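Folylpolyglutamate synthase protein FOLC (Mycobacterium tuberculosis, PDB 2VOR) probably catalyses the ATP-dependent addition of L-glutamate to dihydropteroate, giving dihydrofolate, and to tetrahydrofolates, extending their polyglutamate tails. Local coordinates at residues A[196-201]-A[353-358]; A[376-381]-A[438-443]. All coordinates share one frame; numbering follows the deposited sequence.

In the fold
Interaction 1 lies at the nucleotide site, where a loop of the Mur ligase middle domain meets the start of helix 356-369 in the glutamate ligase domain. Interaction 2 lies wholly within that second domain, farther from the centre of the chain yet more thoroughly buried, and packs helix 436-451 on strand 374-379. Helix 356-369 leads along the chain to that strand, so the two contacts use consecutive elements, their centres about 21 Å apart. Their chemistry differs accordingly: interaction 1 is polar, partly exposed and built from weak hydrogen bonds, a water and the ATP analogue, whereas interaction 2 is aliphatic, with no hydrogen bond across it.

Interaction 1: A[196-201]-A[353-358]; sequences PISIDH and AHNPAG. With CO (cobalt (II) ion), chain E; ACP (phosphomethylphosphonic acid adenylate ester), chain B.
D200 and N355 come closest, their CA atoms 5.1 Å apart, while those of S198 and A357 stand 7.1 Å apart; the segments thus pair in opposite directions. Here, in the interdomain cleft of the Mur ligase fold, the loop after strand 191-194 of the P-loop-type middle domain faces the N-terminus of helix 356-369. D200 and H354 carry the contact; both bind magnesium in a structure of this protein. With D200 CG anti to the backbone N (chi1 -180°), OD1 reaches the edge of the imidazole and takes a weak hydrogen bond from H354 ND1 at 2.9 Å, carboxylate and ring planes 63° apart. The other ring nitrogen turns to the ATP analogue: H354 NE2 donates weakly to the terminal phosphate oxygens O3G, at 3.0 Å, and O2G. The ring thereby spans D200 and the phosphate, and K385 pairs with D200 through OD2. N355 caps the helix, its OD1 accepting from G358 N at 2.7 Å with the donor tilted 28° from the carbonyl plane. The same amide donates from ND2 to I199 O at 3.2 Å, a weak bond, and also to N73 of the ADP site; three bonds therefore fix its rotation. S198 OG approaches A357 CB, and a water bridges this hydroxyl to A357 N near the start of the helix. Farther along the same loop, H201 NE2 binds cobalt at 2.3 Å, alongside D203 and three waters.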
loop_
_atom_site.group_PDB
_atom_site.type_symbol
_atom_site.label_atom_id
_atom_site.label_comp_id
_atom_site.label_asym_id
_atom_site.label_seq_id
_atom_site.Cartn_x
_atom_site.Cartn_y
_atom_site.Cartn_z
ATOM N N PRO A 196 -9.633 5.512 0.425
ATOM C CA PRO A 196 -9.753 6.920 0.870
ATOM C C PRO A 196 -8.654 7.863 0.321
ATOM O O PRO A 196 -7.467 7.494 0.264
ATOM C CB PRO A 196 -9.717 6.798 2.374
ATOM C CG PRO A 196 -10.394 5.410 2.642
ATOM C CD PRO A 196 -9.859 4.551 1.522
ATOM N N ILE A 197 -9.077 9.045 -0.137
ATOM C CA ILE A 197 -8.201 10.021 -0.753
ATOM C C ILE A 197 -7.925 11.127 0.265
ATOM O O ILE A 197 -8.844 11.622 0.912
ATOM C CB ILE A 197 -8.831 10.594 -2.055
ATOM C CG1 ILE A 197 -8.840 9.536 -3.156
ATOM C CG2 ILE A 197 -8.120 11.860 -2.521
ATOM C CD1 ILE A 197 -9.380 10.014 -4.510
ATOM N N SER A 198 -6.646 11.464 0.453
ATOM C CA SER A 198 -6.275 12.569 1.375
ATOM C C SER A 198 -4.864 13.091 1.058
ATOM O O SER A 198 -4.326 12.800 0.005
ATOM C CB SER A 198 -6.493 12.183 2.856
ATOM O OG SER A 198 -5.383 11.511 3.367
ATOM N N ILE A 199 -4.264 13.901 1.912
ATOM C CA ILE A 199 -2.916 14.422 1.588
ATOM C C ILE A 199 -1.815 13.389 1.858
ATOM O O ILE A 199 -1.840 12.688 2.882
ATOM C CB ILE A 199 -2.600 15.745 2.344
ATOM C CG1 ILE A 199 -3.581 16.868 1.920
ATOM C CG2 ILE A 199 -1.150 16.193 2.101
ATOM C CD1 ILE A 199 -3.787 16.983 0.368
ATOM N N ASP A 200 -0.863 13.293 0.928
ATOM C CA ASP A 200 0.312 12.424 1.078
ATOM C C ASP A 200 1.607 13.093 0.628
ATOM O O ASP A 200 2.423 13.485 1.451
ATOM C CB ASP A 200 0.160 11.137 0.281
ATOM C CG ASP A 200 1.380 10.225 0.437
ATOM O OD1 ASP A 200 1.685 9.849 1.590
ATOM O OD2 ASP A 200 2.082 9.941 -0.568
ATOM N N HIS A 201 1.799 13.162 -0.681
ATOM C CA HIS A 201 2.868 13.913 -1.307
ATOM C C HIS A 201 2.525 15.424 -1.329
ATOM O O HIS A 201 1.484 15.828 -1.791
ATOM C CB HIS A 201 3.078 13.392 -2.744
ATOM C CG HIS A 201 4.097 14.176 -3.500
ATOM N ND1 HIS A 201 5.446 13.999 -3.313
ATOM C CD2 HIS A 201 3.966 15.161 -4.418
ATOM C CE1 HIS A 201 6.108 14.838 -4.087
ATOM N NE2 HIS A 201 5.233 15.574 -4.747
ATOM N N ALA A 353 3.162 4.000 8.078
ATOM C CA ALA A 353 2.424 5.310 8.087
ATOM C C ALA A 353 3.305 6.472 7.631
ATOM O O ALA A 353 4.314 6.745 8.227
ATOM C CB ALA A 353 1.855 5.613 9.475
ATOM N N HIS A 354 2.936 7.137 6.551
ATOM C CA HIS A 354 3.774 8.190 6.011
ATOM C C HIS A 354 2.983 9.426 5.594
ATOM O O HIS A 354 3.441 10.224 4.802
ATOM C CB HIS A 354 4.657 7.692 4.873
ATOM C CG HIS A 354 3.926 7.039 3.739
ATOM N ND1 HIS A 354 3.279 7.757 2.745
ATOM C CD2 HIS A 354 3.825 5.733 3.384
ATOM C CE1 HIS A 354 2.774 6.920 1.857
ATOM N NE2 HIS A 354 3.067 5.686 2.239
ATOM N N ASN A 355 1.789 9.567 6.105
ATOM C CA ASN A 355 1.004 10.764 5.810
ATOM C C ASN A 355 0.165 10.975 7.051
ATOM O O ASN A 355 0.150 10.088 7.900
ATOM C CB ASN A 355 0.215 10.585 4.489
ATOM C CG ASN A 355 -0.972 9.627 4.627
ATOM O OD1 ASN A 355 -1.143 8.986 5.630
ATOM N ND2 ASN A 355 -1.813 9.617 3.663
ATOM N N PRO A 356 -0.493 12.123 7.197
ATOM C CA PRO A 356 -1.242 12.356 8.453
ATOM C C PRO A 356 -2.476 11.482 8.706
ATOM O O PRO A 356 -2.738 11.112 9.836
ATOM C CB PRO A 356 -1.657 13.833 8.369
ATOM C CG PRO A 356 -0.657 14.475 7.401
ATOM C CD PRO A 356 -0.450 13.331 6.354
ATOM N N ALA A 357 -3.242 11.176 7.674
ATOM C CA ALA A 357 -4.360 10.267 7.806
ATOM C C ALA A 357 -3.848 8.882 8.251
ATOM O O ALA A 357 -4.424 8.265 9.131
ATOM C CB ALA A 357 -5.104 10.180 6.475
ATOM N N GLY A 358 -2.749 8.404 7.676
ATOM C CA GLY A 358 -2.129 7.095 8.060
ATOM C C GLY A 358 -1.591 7.116 9.497
ATOM O O GLY A 358 -1.786 6.201 10.268
HETATM CO CO CO E . 6.100 17.134 -6.142
HETATM P PG ACP B . 2.047 2.803 0.553
HETATM O O1G ACP B . 1.766 1.090 0.042
HETATM O O2G ACP B . 2.883 3.736 -0.359
HETATM O O3G ACP B . 2.569 2.701 1.957
HETATM P PB ACP B . -0.961 2.546 0.371
HETATM O O1B ACP B . -2.019 3.419 -0.171
HETATM O O2B ACP B . -0.676 1.449 -0.578
HETATM C C3B ACP B . 0.485 3.683 0.216
HETATM P PA ACP B . -1.113 0.704 2.407
HETATM O O1A ACP B . 0.426 0.421 2.553
HETATM O O2A ACP B . -2.114 -0.205 3.082
HETATM O O3A ACP B . -1.388 2.242 1.852
HETATM O "O5'" ACP B . -1.019 1.465 3.954
HETATM C "C5'" ACP B . -0.013 2.513 4.354
HETATM C "C4'" ACP B . -0.235 3.016 5.768
HETATM O "O4'" ACP B . -1.507 3.696 5.666
HETATM C "C3'" ACP B . -0.549 1.846 6.698
HETATM O "O3'" ACP B . 0.599 1.385 7.393
HETATM C "C2'" ACP B . -1.557 2.402 7.697
HETATM O "O2'" ACP B . -0.913 3.179 8.711
HETATM C "C1'" ACP B . -2.306 3.403 6.866
HETATM N N9 ACP B . -3.609 2.990 6.245
HETATM C C8 ACP B . -3.887 1.890 5.478
HETATM N N7 ACP B . -5.168 1.927 5.070
HETATM C C5 ACP B . -5.705 3.036 5.615
HETATM C C6 ACP B . -6.958 3.614 5.551
HETATM N N6 ACP B . -7.945 3.039 4.864
HETATM N N1 ACP B . -7.134 4.784 6.181
HETATM C C2 ACP B . -6.191 5.369 6.897
HETATM N N3 ACP B . -4.977 4.852 6.986
HETATM C C4 ACP B . -4.721 3.717 6.335
HETATM O O HOH W 1 -3.247 12.705 4.851
HETATM O O HOH W 2 4.802 16.876 -7.460
HETATM O O HOH W 3 6.998 17.234 -4.180
HETATM O O HOH W 4 8.251 16.236 -6.438
#

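Interaction 2: A[376-381]-A[438-443]; sequences VGVLSV and DAIDVA
V378 meets helix 436-451 with both its methyls, one to each side of a step between successive turns: CG1 lies 3.7 Å from A439 CB, and CG2 lies 3.6 Å from A443 CB. CG1 stands anti to the backbone N (chi1 166°), which sends it toward the earlier turn and leaves CG2, beside that N, for the later one. V376, two residues back on the same face of the strand, has a similar first torsion, and its CG1 approaches A443 CB at 3.5 Å. The A443 methyl therefore touches one branch of each valine. I440 comes in alongside, its CG1 at a looser 4.4 Å from V378 CG1. One helical turn, A439 to A443, rises about as far as two strand residues, and as strand and helix run almost antiparallel, at 169° with axes 8.8 Å apart at closest approach, A439 falls opposite V378 and A443 opposite V376.

This is helix-on-sheet packing in the Rossmann-like glutamate ligase domain. Helix 436-451 follows strand 430-432 and leads to the parallel strand 464-469, so it forms the helix of a beta-alpha-beta crossover that passes over strands 400-403 and 374-379, which lie between those two strands in the sheet. I466 of strand 464-469 also touches V378 and A443, and V402 of strand 400-403 touches V376 and A439. L379 turns to the opposite face, where L391 of helix 387-394 meets it. Small alanine methyls on the helix against branched valines on the strand bring the two backbones close, and with only aliphatic groups meeting, the contact rests on shape fit and exclusion of water rather than on directional bonds.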
loop_
_atom_site.group_PDB
_atom_site.type_symbol
_atom_site.label_atom_id
_atom_site.label_comp_id
_atom_site.label_asym_id
_atom_site.label_seq_id
_atom_site.Cartn_x
_atom_site.Cartn_y
_atom_site.Cartn_z
ATOM N N VAL A 376 7.508 4.169 22.806
ATOM C CA VAL A 376 8.515 4.945 22.132
ATOM C C VAL A 376 8.352 4.790 20.595
ATOM O O VAL A 376 8.152 3.707 20.118
ATOM C CB VAL A 376 9.933 4.449 22.549
ATOM C CG1 VAL A 376 11.042 5.251 21.806
ATOM C CG2 VAL A 376 10.105 4.532 24.061
ATOM N N GLY A 377 8.413 5.887 19.846
ATOM C CA GLY A 377 8.370 5.837 18.406
ATOM C C GLY A 377 9.796 5.936 17.846
ATOM O O GLY A 377 10.593 6.704 18.333
ATOM N N VAL A 378 10.108 5.158 16.817
ATOM C CA VAL A 378 11.353 5.269 16.107
ATOM C C VAL A 378 10.882 5.764 14.776
ATOM O O VAL A 378 9.950 5.195 14.205
ATOM C CB VAL A 378 12.079 3.898 16.010
ATOM C CG1 VAL A 378 13.230 3.917 14.963
ATOM C CG2 VAL A 378 12.638 3.490 17.369
ATOM N N LEU A 379 11.456 6.869 14.291
ATOM C CA LEU A 379 10.856 7.607 13.185
ATOM C C LEU A 379 11.818 8.000 12.047
ATOM O O LEU A 379 12.823 8.630 12.292
ATOM C CB LEU A 379 10.186 8.871 13.745
ATOM C CG LEU A 379 9.136 9.505 12.857
ATOM C CD1 LEU A 379 7.949 8.599 12.693
ATOM C CD2 LEU A 379 8.703 10.834 13.500
ATOM N N SER A 380 11.509 7.658 10.797
ATOM C CA SER A 380 12.225 8.296 9.726
ATOM C C SER A 380 11.239 8.569 8.620
ATOM O O SER A 380 10.437 7.703 8.268
ATOM C CB SER A 380 13.333 7.413 9.200
ATOM O OG SER A 380 14.168 8.083 8.245
ATOM N N VAL A 381 11.336 9.766 8.041
ATOM C CA VAL A 381 10.336 10.234 7.113
ATOM C C VAL A 381 11.054 10.709 5.821
ATOM O O VAL A 381 12.202 11.125 5.884
ATOM C CB VAL A 381 9.470 11.366 7.804
ATOM C CG1 VAL A 381 8.367 11.831 6.874
ATOM C CG2 VAL A 381 8.836 10.855 9.125
ATOM N N ASP A 438 20.877 1.647 15.509
ATOM C CA ASP A 438 21.078 2.490 16.687
ATOM C C ASP A 438 19.767 3.024 17.289
ATOM O O ASP A 438 19.599 2.970 18.523
ATOM C CB ASP A 438 22.042 3.659 16.402
ATOM C CG ASP A 438 23.500 3.183 16.126
ATOM O OD1 ASP A 438 23.809 1.974 16.331
ATOM O OD2 ASP A 438 24.337 4.031 15.724
ATOM N N ALA A 439 18.865 3.542 16.441
ATOM C CA ALA A 439 17.599 4.138 16.891
ATOM C C ALA A 439 16.789 3.098 17.624
ATOM O O ALA A 439 16.197 3.410 18.614
ATOM C CB ALA A 439 16.797 4.705 15.706
ATOM N N ILE A 440 16.769 1.848 17.150
ATOM C CA ILE A 440 16.103 0.778 17.896
ATOM C C ILE A 440 16.806 0.419 19.245
ATOM O O ILE A 440 16.152 -0.009 20.218
ATOM C CB ILE A 440 15.856 -0.447 17.014
ATOM C CG1 ILE A 440 14.953 -0.074 15.815
ATOM C CG2 ILE A 440 15.157 -1.609 17.797
ATOM C CD1 ILE A 440 15.039 -1.087 14.660
ATOM N N ASP A 441 18.130 0.588 19.300
ATOM C CA ASP A 441 18.882 0.378 20.536
ATOM C C ASP A 441 18.519 1.472 21.563
ATOM O O ASP A 441 18.182 1.158 22.705
ATOM C CB ASP A 441 20.414 0.362 20.304
ATOM C CG ASP A 441 20.929 -0.945 19.576
ATOM O OD1 ASP A 441 20.108 -1.775 19.027
ATOM O OD2 ASP A 441 22.197 -1.123 19.550
ATOM N N VAL A 442 18.594 2.736 21.156
ATOM C CA VAL A 442 18.131 3.832 22.019
ATOM C C VAL A 442 16.682 3.610 22.539
ATOM O O VAL A 442 16.430 3.763 23.743
ATOM C CB VAL A 442 18.278 5.256 21.354
ATOM C CG1 VAL A 442 17.588 6.317 22.208
ATOM C CG2 VAL A 442 19.721 5.618 21.152
ATOM N N ALA A 443 15.747 3.262 21.644
ATOM C CA ALA A 443 14.351 3.073 22.036
ATOM C C ALA A 443 14.219 1.904 23.012
ATOM O O ALA A 443 13.441 1.933 23.968
ATOM C CB ALA A 443 13.439 2.861 20.815
#